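Local coordinates for protein transcriptional regulator (Pseudomonas aeruginosa, PDB 3E7Q) that probably acts as a DNA-binding transcriptional repressor of the TetR family, pairing an N-terminal helix-turn-helix domain with an all-helical C-terminal domain through which two subunits associate, at residues A25-K28 against G34-V37; R75-A80 against E97-A102; Q108-W113 against S177-A182; D171-E176 against Q191-W196. All blocks are in the same frame, centred on the assembly; numbering follows the deposited sequence.

Interaction 1: residues A25-K28 against G34-V37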
loop_
_atom_site.group_PDB
_atom_site.type_symbol
_atom_site.label_atom_id
_atom_site.label_comp_id
_atom_site.label_asym_id
_atom_site.label_seq_id
_atom_site.Cartn_x
_atom_site.Cartn_y
_atom_site.Cartn_z
ATOM N N ALA B 25 7.441 15.536 9.249
ATOM C CA ALA B 25 6.668 15.712 10.499
ATOM C C ALA B 25 5.395 16.412 10.204
ATOM O O ALA B 25 4.336 16.039 10.702
ATOM C CB ALA B 25 7.493 16.525 11.611
ATOM N N CYS B 26 5.490 17.436 9.373
ATOM C CA CYS B 26 4.288 18.074 8.863
ATOM C C CYS B 26 3.349 17.152 8.065
ATOM O O CYS B 26 2.114 17.262 8.218
ATOM C CB CYS B 26 4.658 19.274 8.032
ATOM S SG CYS B 26 3.234 20.050 7.356
ATOM N N LEU B 27 3.909 16.271 7.219
ATOM C CA LEU B 27 3.107 15.331 6.471
ATOM C C LEU B 27 2.382 14.332 7.379
ATOM O O LEU B 27 1.222 13.970 7.120
ATOM C CB LEU B 27 3.970 14.543 5.483
ATOM C CG LEU B 27 4.555 15.262 4.275
ATOM C CD1 LEU B 27 5.556 14.338 3.630
ATOM C CD2 LEU B 27 3.491 15.771 3.265
ATOM N N LYS B 28 3.089 13.873 8.416
ATOM C CA LYS B 28 2.558 12.946 9.408
ATOM C C LYS B 28 1.457 13.574 10.222
ATOM O O LYS B 28 0.573 12.848 10.642
ATOM C CB LYS B 28 3.672 12.385 10.326
ATOM C CG LYS B 28 3.182 11.653 11.622
ATOM C CD LYS B 28 4.152 10.562 12.113
ATOM C CE LYS B 28 3.746 10.056 13.539
ATOM N NZ LYS B 28 4.438 8.769 13.967
ATOM N N GLY B 34 -3.077 18.925 3.636
ATOM C CA GLY B 34 -3.058 19.943 4.682
ATOM C C GLY B 34 -1.723 20.626 4.964
ATOM O O GLY B 34 -1.703 21.654 5.627
ATOM N N ALA B 35 -0.611 20.031 4.508
ATOM C CA ALA B 35 0.726 20.617 4.716
ATOM C C ALA B 35 0.850 21.914 3.934
ATOM O O ALA B 35 0.148 22.097 2.957
ATOM C CB ALA B 35 1.855 19.614 4.305
ATOM N N SER B 36 1.714 22.828 4.388
ATOM C CA SER B 36 2.063 24.016 3.623
ATOM C C SER B 36 3.442 24.386 4.068
ATOM O O SER B 36 3.887 23.863 5.061
ATOM C CB SER B 36 1.101 25.152 3.957
ATOM O OG SER B 36 1.110 25.407 5.355
ATOM N N VAL B 37 4.108 25.291 3.363
ATOM C CA VAL B 37 5.440 25.712 3.745
ATOM C C VAL B 37 5.457 26.358 5.145
ATOM O O VAL B 37 6.431 26.170 5.890
ATOM C CB VAL B 37 6.082 26.693 2.723
ATOM C CG1 VAL B 37 6.047 26.126 1.313
ATOM C CG2 VAL B 37 5.383 27.974 2.736
#

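Interaction 2: residues R75-A80 against E97-A102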
loop_
_atom_site.group_PDB
_atom_site.type_symbol
_atom_site.label_atom_id
_atom_site.label_comp_id
_atom_site.label_asym_id
_atom_site.label_seq_id
_atom_site.Cartn_x
_atom_site.Cartn_y
_atom_site.Cartn_z
ATOM N N ARG B 75 19.866 2.750 -0.515
ATOM C CA ARG B 75 21.213 2.584 -0.001
ATOM C C ARG B 75 21.308 1.368 0.869
ATOM O O ARG B 75 22.266 0.603 0.790
ATOM C CB ARG B 75 21.688 3.766 0.815
ATOM C CG ARG B 75 22.381 4.821 -0.005
ATOM C CD ARG B 75 23.181 5.789 0.923
ATOM N NE ARG B 75 22.341 6.532 1.878
ATOM C CZ ARG B 75 21.488 7.526 1.562
ATOM N NH1 ARG B 75 21.278 7.893 0.287
ATOM N NH2 ARG B 75 20.781 8.123 2.525
ATOM N N LEU B 76 20.319 1.199 1.722
ATOM C CA LEU B 76 20.366 0.116 2.664
ATOM C C LEU B 76 20.145 -1.198 1.914
ATOM O O LEU B 76 20.793 -2.175 2.215
ATOM C CB LEU B 76 19.330 0.304 3.766
ATOM C CG LEU B 76 19.590 1.419 4.765
ATOM C CD1 LEU B 76 18.442 1.394 5.772
ATOM C CD2 LEU B 76 20.991 1.308 5.453
ATOM N N LEU B 77 19.212 -1.204 0.952
ATOM C CA LEU B 77 18.909 -2.425 0.194
ATOM C C LEU B 77 20.071 -2.847 -0.745
ATOM O O LEU B 77 20.349 -4.035 -0.864
ATOM C CB LEU B 77 17.595 -2.290 -0.560
ATOM C CG LEU B 77 16.368 -2.252 0.383
ATOM C CD1 LEU B 77 15.063 -2.011 -0.376
ATOM C CD2 LEU B 77 16.286 -3.502 1.279
ATOM N N ARG B 78 20.740 -1.877 -1.379
ATOM C CA ARG B 78 21.934 -2.153 -2.171
ATOM C C ARG B 78 23.024 -2.686 -1.309
ATOM O O ARG B 78 23.740 -3.584 -1.734
ATOM C CB ARG B 78 22.487 -0.926 -2.894
ATOM C CG ARG B 78 21.708 -0.601 -4.158
ATOM C CD ARG B 78 22.198 0.688 -4.906
ATOM N NE ARG B 78 21.340 0.877 -6.082
ATOM C CZ ARG B 78 20.559 1.931 -6.325
ATOM N NH1 ARG B 78 20.554 2.998 -5.514
ATOM N NH2 ARG B 78 19.786 1.917 -7.414
ATOM N N GLY B 79 23.167 -2.100 -0.119
ATOM C CA GLY B 79 24.197 -2.506 0.835
ATOM C C GLY B 79 24.057 -3.978 1.184
ATOM O O GLY B 79 25.052 -4.708 1.222
ATOM N N ALA B 80 22.812 -4.398 1.442
ATOM C CA ALA B 80 22.529 -5.747 1.886
ATOM C C ALA B 80 22.853 -6.759 0.760
ATOM O O ALA B 80 23.492 -7.781 1.033
ATOM C CB ALA B 80 21.108 -5.855 2.374
ATOM N N GLU B 97 15.971 -9.994 4.647
ATOM C CA GLU B 97 16.387 -9.600 6.005
ATOM C C GLU B 97 16.468 -8.089 6.199
ATOM O O GLU B 97 15.892 -7.564 7.153
ATOM C CB GLU B 97 17.724 -10.243 6.380
ATOM C CG GLU B 97 17.635 -11.757 6.535
ATOM C CD GLU B 97 16.947 -12.220 7.827
ATOM O OE1 GLU B 97 16.714 -11.383 8.759
ATOM O OE2 GLU B 97 16.655 -13.450 7.893
ATOM N N ALA B 98 17.149 -7.385 5.293
ATOM C CA ALA B 98 17.152 -5.913 5.387
ATOM C C ALA B 98 15.732 -5.339 5.349
ATOM O O ALA B 98 15.396 -4.402 6.121
ATOM C CB ALA B 98 18.021 -5.267 4.350
ATOM N N SER B 99 14.898 -5.926 4.494
ATOM C CA SER B 99 13.509 -5.452 4.289
ATOM C C SER B 99 12.616 -5.524 5.525
ATOM O O SER B 99 11.693 -4.740 5.647
ATOM C CB SER B 99 12.808 -6.264 3.187
ATOM O OG SER B 99 13.330 -5.990 1.895
ATOM N N PHE B 100 12.881 -6.467 6.416
ATOM C CA PHE B 100 12.059 -6.712 7.588
ATOM C C PHE B 100 12.836 -6.420 8.888
ATOM O O PHE B 100 12.389 -6.734 9.980
ATOM C CB PHE B 100 11.512 -8.150 7.533
ATOM C CG PHE B 100 10.451 -8.332 6.470
ATOM C CD1 PHE B 100 9.156 -8.011 6.723
ATOM C CD2 PHE B 100 10.773 -8.814 5.188
ATOM C CE1 PHE B 100 8.169 -8.146 5.701
ATOM C CE2 PHE B 100 9.821 -8.940 4.211
ATOM C CZ PHE B 100 8.531 -8.621 4.477
ATOM N N SER B 101 13.987 -5.767 8.747
ATOM C CA SER B 101 14.759 -5.247 9.854
ATOM C C SER B 101 14.045 -4.011 10.356
ATOM O O SER B 101 13.233 -3.430 9.636
ATOM C CB SER B 101 16.172 -4.873 9.373
ATOM O OG SER B 101 16.111 -3.728 8.524
ATOM N N ALA B 102 14.332 -3.638 11.596
ATOM C CA ALA B 102 13.749 -2.469 12.267
ATOM C C ALA B 102 13.949 -1.153 11.496
ATOM O O ALA B 102 13.111 -0.279 11.517
ATOM C CB ALA B 102 14.350 -2.360 13.655
#

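Interaction 3: residues Q108-W113 against S177-A182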
loop_
_atom_site.group_PDB
_atom_site.type_symbol
_atom_site.label_atom_id
_atom_site.label_comp_id
_atom_site.label_asym_id
_atom_site.label_seq_id
_atom_site.Cartn_x
_atom_site.Cartn_y
_atom_site.Cartn_z
ATOM N N GLN B 108 7.017 4.109 11.954
ATOM C CA GLN B 108 6.853 5.550 12.078
ATOM C C GLN B 108 6.708 6.231 10.757
ATOM O O GLN B 108 5.985 7.209 10.662
ATOM C CB GLN B 108 8.010 6.216 12.829
ATOM C CG GLN B 108 7.695 7.712 13.170
ATOM C CD GLN B 108 8.592 8.279 14.255
ATOM O OE1 GLN B 108 9.133 7.536 15.104
ATOM N NE2 GLN B 108 8.748 9.603 14.248
ATOM N N LEU B 109 7.387 5.726 9.738
ATOM C CA LEU B 109 7.388 6.365 8.441
ATOM C C LEU B 109 6.171 6.036 7.560
ATOM O O LEU B 109 6.028 6.637 6.482
ATOM C CB LEU B 109 8.655 5.986 7.674
ATOM C CG LEU B 109 9.934 6.771 7.945
ATOM C CD1 LEU B 109 11.074 6.130 7.127
ATOM C CD2 LEU B 109 9.793 8.246 7.638
ATOM N N LEU B 110 5.323 5.083 7.974
ATOM C CA LEU B 110 4.166 4.654 7.175
ATOM C C LEU B 110 3.368 5.866 6.728
ATOM O O LEU B 110 3.020 5.997 5.562
ATOM C CB LEU B 110 3.265 3.706 7.968
ATOM C CG LEU B 110 1.888 3.362 7.371
ATOM C CD1 LEU B 110 2.045 2.431 6.226
ATOM C CD2 LEU B 110 0.923 2.761 8.426
ATOM N N ASP B 111 3.133 6.769 7.671
ATOM C CA ASP B 111 2.370 7.975 7.421
ATOM C C ASP B 111 2.969 8.837 6.305
ATOM O O ASP B 111 2.225 9.477 5.537
ATOM C CB ASP B 111 2.264 8.841 8.702
ATOM C CG ASP B 111 2.234 8.006 10.022
ATOM O OD1 ASP B 111 1.238 8.212 10.795
ATOM O OD2 ASP B 111 3.199 7.204 10.282
ATOM N N ALA B 112 4.305 8.859 6.246
ATOM C CA ALA B 112 5.041 9.633 5.254
ATOM C C ALA B 112 4.838 9.050 3.851
ATOM O O ALA B 112 4.481 9.762 2.938
ATOM C CB ALA B 112 6.521 9.684 5.598
ATOM N N TRP B 113 5.018 7.750 3.711
ATOM C CA TRP B 113 4.746 7.069 2.432
ATOM C C TRP B 113 3.309 7.219 1.963
ATOM O O TRP B 113 3.056 7.444 0.770
ATOM C CB TRP B 113 5.088 5.588 2.538
ATOM C CG TRP B 113 6.477 5.396 2.618
ATOM C CD1 TRP B 113 7.247 5.394 3.772
ATOM C CD2 TRP B 113 7.375 5.232 1.520
ATOM N NE1 TRP B 113 8.560 5.208 3.442
ATOM C CE2 TRP B 113 8.680 5.104 2.075
ATOM C CE3 TRP B 113 7.206 5.169 0.123
ATOM C CZ2 TRP B 113 9.827 4.900 1.282
ATOM C CZ3 TRP B 113 8.339 4.974 -0.680
ATOM C CH2 TRP B 113 9.638 4.844 -0.096
ATOM N N SER B 177 2.420 -4.898 7.794
ATOM C CA SER B 177 3.174 -4.831 9.045
ATOM C C SER B 177 2.848 -3.539 9.714
ATOM O O SER B 177 2.612 -3.528 10.897
ATOM C CB SER B 177 4.715 -4.908 8.870
ATOM O OG SER B 177 5.153 -6.072 8.135
ATOM N N GLY B 178 2.847 -2.444 8.957
ATOM C CA GLY B 178 2.571 -1.129 9.493
ATOM C C GLY B 178 1.112 -0.897 9.868
ATOM O O GLY B 178 0.829 -0.303 10.884
ATOM N N LEU B 179 0.170 -1.363 9.076
ATOM C CA LEU B 179 -1.254 -1.208 9.459
ATOM C C LEU B 179 -1.669 -2.050 10.704
ATOM O O LEU B 179 -2.536 -1.630 11.516
ATOM C CB LEU B 179 -2.166 -1.512 8.298
ATOM C CG LEU B 179 -2.090 -0.499 7.158
ATOM C CD1 LEU B 179 -2.797 -1.048 5.938
ATOM C CD2 LEU B 179 -2.668 0.807 7.586
ATOM N N ASN B 180 -1.066 -3.224 10.841
ATOM C CA ASN B 180 -1.246 -4.037 12.028
ATOM C C ASN B 180 -0.002 -4.901 12.284
ATOM O O ASN B 180 0.132 -5.973 11.694
ATOM C CB ASN B 180 -2.500 -4.916 11.921
ATOM C CG ASN B 180 -2.874 -5.590 13.280
ATOM O OD1 ASN B 180 -2.058 -5.688 14.211
ATOM N ND2 ASN B 180 -4.098 -6.076 13.363
ATOM N N PRO B 181 0.913 -4.424 13.155
ATOM C CA PRO B 181 2.150 -5.179 13.411
ATOM C C PRO B 181 1.904 -6.556 13.997
ATOM O O PRO B 181 2.822 -7.343 14.006
ATOM C CB PRO B 181 2.906 -4.318 14.422
ATOM C CG PRO B 181 1.856 -3.399 15.011
ATOM C CD PRO B 181 0.844 -3.170 13.936
ATOM N N ALA B 182 0.689 -6.850 14.474
ATOM C CA ALA B 182 0.422 -8.177 15.028
ATOM C C ALA B 182 0.114 -9.251 13.996
ATOM O O ALA B 182 0.086 -10.396 14.322
ATOM C CB ALA B 182 -0.727 -8.107 16.106
#

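Interaction 4: residues D171-E176 against Q191-W196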
loop_
_atom_site.group_PDB
_atom_site.type_symbol
_atom_site.label_atom_id
_atom_site.label_comp_id
_atom_site.label_asym_id
_atom_site.label_seq_id
_atom_site.Cartn_x
_atom_site.Cartn_y
_atom_site.Cartn_z
ATOM N N ASP B 171 6.052 -4.899 -0.858
ATOM C CA ASP B 171 5.191 -3.728 -0.598
ATOM C C ASP B 171 4.001 -4.056 0.238
ATOM O O ASP B 171 3.697 -3.340 1.216
ATOM C CB ASP B 171 4.635 -3.122 -1.908
ATOM C CG ASP B 171 5.609 -2.236 -2.614
ATOM O OD1 ASP B 171 6.702 -2.018 -2.086
ATOM O OD2 ASP B 171 5.318 -1.813 -3.768
ATOM N N GLY B 172 3.263 -5.077 -0.217
ATOM C CA GLY B 172 2.062 -5.581 0.462
ATOM C C GLY B 172 2.357 -5.977 1.873
ATOM O O GLY B 172 1.629 -5.634 2.774
ATOM N N LEU B 173 3.428 -6.737 2.071
ATOM C CA LEU B 173 3.856 -7.140 3.397
ATOM C C LEU B 173 4.321 -5.989 4.291
ATOM O O LEU B 173 4.045 -5.952 5.490
ATOM C CB LEU B 173 4.969 -8.180 3.277
ATOM C CG LEU B 173 4.577 -9.560 2.696
ATOM C CD1 LEU B 173 5.845 -10.224 2.616
ATOM C CD2 LEU B 173 3.534 -10.351 3.559
ATOM N N TRP B 174 5.040 -5.046 3.707
ATOM C CA TRP B 174 5.485 -3.880 4.443
ATOM C C TRP B 174 4.261 -3.069 4.931
ATOM O O TRP B 174 4.205 -2.661 6.065
ATOM C CB TRP B 174 6.435 -3.044 3.580
ATOM C CG TRP B 174 6.916 -1.844 4.275
ATOM C CD1 TRP B 174 7.964 -1.759 5.147
ATOM C CD2 TRP B 174 6.334 -0.539 4.222
ATOM N NE1 TRP B 174 8.069 -0.482 5.643
ATOM C CE2 TRP B 174 7.084 0.289 5.071
ATOM C CE3 TRP B 174 5.236 0.002 3.552
ATOM C CZ2 TRP B 174 6.788 1.622 5.245
ATOM C CZ3 TRP B 174 4.930 1.363 3.727
ATOM C CH2 TRP B 174 5.687 2.145 4.567
ATOM N N LEU B 175 3.279 -2.866 4.048
ATOM C CA LEU B 175 2.072 -2.140 4.350
ATOM C C LEU B 175 1.254 -2.839 5.462
ATOM O O LEU B 175 0.834 -2.211 6.433
ATOM C CB LEU B 175 1.255 -1.932 3.050
ATOM C CG LEU B 175 -0.135 -1.249 3.124
ATOM C CD1 LEU B 175 -0.010 0.233 3.622
ATOM C CD2 LEU B 175 -0.843 -1.344 1.755
ATOM N N GLU B 176 1.057 -4.144 5.353
ATOM C CA GLU B 176 0.374 -4.845 6.417
ATOM C C GLU B 176 1.088 -4.851 7.766
ATOM O O GLU B 176 0.414 -4.826 8.765
ATOM C CB GLU B 176 -0.017 -6.272 6.024
ATOM C CG GLU B 176 -0.925 -6.944 7.093
ATOM C CD GLU B 176 -1.966 -5.988 7.830
ATOM O OE1 GLU B 176 -2.667 -5.124 7.179
ATOM O OE2 GLU B 176 -2.082 -6.159 9.086
ATOM N N GLN B 191 10.210 -15.438 5.715
ATOM C CA GLN B 191 9.732 -16.768 5.358
ATOM C C GLN B 191 8.810 -16.752 4.151
ATOM O O GLN B 191 8.931 -17.588 3.262
ATOM C CB GLN B 191 9.025 -17.419 6.575
ATOM C CG GLN B 191 8.390 -18.778 6.294
ATOM C CD GLN B 191 7.532 -19.317 7.442
ATOM O OE1 GLN B 191 7.420 -18.723 8.500
ATOM N NE2 GLN B 191 6.936 -20.472 7.217
ATOM N N ILE B 192 7.858 -15.828 4.127
ATOM C CA ILE B 192 6.955 -15.670 2.963
ATOM C C ILE B 192 7.741 -15.354 1.677
ATOM O O ILE B 192 7.454 -15.884 0.570
ATOM C CB ILE B 192 5.878 -14.593 3.266
ATOM C CG1 ILE B 192 4.861 -15.142 4.298
ATOM C CG2 ILE B 192 5.198 -14.091 1.990
ATOM C CD1 ILE B 192 3.842 -14.059 4.839
ATOM N N CYS B 193 8.782 -14.542 1.818
ATOM C CA CYS B 193 9.566 -14.147 0.649
ATOM C C CYS B 193 10.431 -15.245 0.144
ATOM O O CYS B 193 10.497 -15.456 -1.063
ATOM C CB CYS B 193 10.395 -12.905 0.931
ATOM S SG CYS B 193 9.349 -11.450 1.187
ATOM N N GLU B 194 11.070 -15.975 1.043
ATOM C CA GLU B 194 11.802 -17.160 0.652
ATOM C C GLU B 194 10.884 -18.158 -0.003
ATOM O O GLU B 194 11.311 -18.865 -0.909
ATOM C CB GLU B 194 12.461 -17.870 1.843
ATOM C CG GLU B 194 13.442 -17.092 2.641
ATOM C CD GLU B 194 14.700 -16.692 1.902
ATOM O OE1 GLU B 194 14.925 -17.082 0.743
ATOM O OE2 GLU B 194 15.519 -15.967 2.515
ATOM N N ALA B 195 9.654 -18.276 0.504
ATOM C CA ALA B 195 8.697 -19.250 -0.047
ATOM C C ALA B 195 8.308 -18.927 -1.485
ATOM O O ALA B 195 8.049 -19.829 -2.312
ATOM C CB ALA B 195 7.476 -19.386 0.841
ATOM N N TRP B 196 8.242 -17.629 -1.782
ATOM C CA TRP B 196 8.012 -17.169 -3.129
ATOM C C TRP B 196 9.134 -17.572 -4.116
ATOM O O TRP B 196 8.888 -17.991 -5.243
ATOM C CB TRP B 196 7.943 -15.634 -3.098
ATOM C CG TRP B 196 7.653 -15.026 -4.397
ATOM C CD1 TRP B 196 6.429 -14.749 -4.859
ATOM C CD2 TRP B 196 8.589 -14.572 -5.423
ATOM N NE1 TRP B 196 6.516 -14.156 -6.091
ATOM C CE2 TRP B 196 7.817 -14.055 -6.475
ATOM C CE3 TRP B 196 9.972 -14.570 -5.551
ATOM C CZ2 TRP B 196 8.369 -13.548 -7.655
ATOM C CZ3 TRP B 196 10.531 -14.058 -6.725
ATOM C CH2 TRP B 196 9.720 -13.534 -7.756
#

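Interaction 1: residues A25-K28 against G34-V37
Cys26 and Ala35 form the tight centre of this contact, with the thiol of Cys26 pressed against the methyl of Ala35 at 3.4 Å between SG and CB. Both side chains leave their backbones in the direction of the other segment, and the two CA atoms are 6.0 Å apart. The sulfur reaches across because it stands anti to the backbone N of Cys26 (chi1 178°), which carries it out from helix 12-34 to a point 3.7 Å from Ala35 CA. Leu27 adds a slacker apolar touch: its CB starts off away from residues 34-37, but the branch ending in CD2 turns back to lie 4.3 Å from Ala35 CB.

The opposite character appears on passing to Ser36, which is partly exposed and whose CB leaves the backbone away from residues 25-28. Its nearest backbone approach is loose, 4.3 Å from Ser36 N to Cys26 SG. Its hydroxyl works along the chain instead: Ser36 is the N-cap of helix 37-44, with OG bonded to the backbone N of Lys39.

Residues 36-55 are the predicted helix-turn-helix motif, so Ala35 packs on helix 12-34 just before that motif begins. Helix 37-44 flanks Cys26 through Lys39, Ile40 and Glu43, while Leu27 also touches Val62 of helix 58-82 and Ala115 and Phe116 of helix 110-120.

Interaction 2: residues R75-A80 against E97-A102
In this TetR-type fold the long helix 58-82 runs from the DNA-binding domain into the C-terminal domain, and here its Leu77 and Ala80 pack on Ala98 and Ser99 at the end of helix 88-99. The evidence for close helix packing is the 6.4 Å between the CA atoms of Ala80 and Ala98, a spacing that suits two alanines facing each other. Their methyl groups meet at 3.7 Å from CB to CB, and each CB points to the opposing segment.

Leu77 works differently. Its CB does not aim straight at helix 88-99, but the far end of the side chain does the touching. With CG anti to the carbonyl carbon (chi1 -69°), CD2 comes to rest beside two residues at once, 3.9 Å from Ala98 CB and 3.9 Å from Ser99 OG. The latter is a van der Waals contact, CD2 being a methyl; the hydroxyl of Ser99 itself hydrogen-bonds within its own helix, to the carbonyl O of Phe95. Leu77 is buried, with Leu104 of helix 102-105 and Tyr137 of helix 124-152 also against it.

Beyond the alanine pair, the chain leaves the helix at Phe100 and turns. Ala98 O receives two donors there: Ser101 N at 3.3 Å and, more closely, Ser101 OG at 2.6 Å, tilted 22° from the carbonyl plane.

Interaction 3: residues Q108-W113 against S177-A182
Van der Waals packing joins Leu110, near the start of helix 110-120, to Gly178 and Leu179, in the last turn of helix 159-179. The side chain of Leu110 sets out toward the other segment, its CG anti to the backbone N (chi1 169°), and its CD2 methyl does the touching. That methyl lies against the Gly178 carbonyl group, 3.9 Å from both the C and the O atom, so it rests on main chain instead of a side chain. The backbones can come this near because Gly178 presents no side chain: Leu110 CA and Gly178 CA are 6.4 Å apart. The apolar side-chain pair is lighter and is made with Leu179, whose end bends back until CD2 is 4.2 Å from Leu110 CD2.

The polar interactions belong to the turn that follows. Asn180 has left helical geometry, and its OD1 accepts from Ala182 N at 3.0 Å, forming an Asx turn. The bond is moderately bent, with 149° at the hydrogen, and the donor sits above the plane of the amide carbonyl. The Asn180 backbone O is in turn bonded to Thr183 OG1.

Leu110 is further enclosed by Trp174 and Leu175, which lie earlier on helix 159-179. At the end of that helix the second subunit also approaches: His130 of the neighbouring chain, from its helix 124-152, packs on Leu179.

Interaction 4: residues D171-E176 against Q191-W196
Leu173 meets Ile192 and Cys193 with its forked end: CD2 meets Ile192 alone, while CD1 touches both residues. Leu173 and Ile192 cross obliquely, and both of their branches take part: Leu173 CD2 reaches Ile192 CD1 at 3.9 Å, while Leu173 CD1 comes 4.0 Å from Ile192 CG2. The same CD1 methyl also touches the thiol, 4.0 Å from Cys193 SG.

The torsions account for this fit. In Leu173 the CG stands anti to the carbonyl carbon (chi1 -68°), which extends the fork toward helix 186-204. In Ile192, chi1 (-72°) puts CG2 anti to the backbone N, and the extended chi2 (172°) carries CD1 to Leu173 CD2.

Helices 159-179 and 186-204 are the pair that, in TetR-family regulators, generally supplies the four-helix dimer interface, and the surroundings here are consistent with that role. Ala168 of the second subunit packs on Leu173, and Ser165 of that subunit packs on Ile192. Leu173 and Ile192 therefore serve both the contact within the subunit and the one between subunits. The CA atoms of Leu173 and Ile192 are 9.1 Å apart, so the contact is made by side-chain ends, not by backbone. Within the same chain Phe100 lies against both Leu173 and Cys193, and Leu169 of helix 159-179 packs on Ile192.

Overall arrangement
Interaction 1 lies in the DNA-binding part, its centre about 28 Å from that of interaction 2 and about 30 Å from that of interaction 4. Along the chain interactions 1 and 2 each close before the next opens, whereas 3 and 4 alternate, share helix 159-179, have centres about 14 Å apart and touch through Leu110, Trp113, Trp174 and Leu175; both reach the second subunit. Phe100 connects interaction 2 with interaction 4 by packing on Leu173 and Cys193. Between the domains, Lys28 of interaction 1 packs against Gln108 and Asp111 of interaction 3. Packing thus runs from the helix-turn-helix region to the dimer interface, an arrangement that could relate changes in the C-terminal domain to DNA binding.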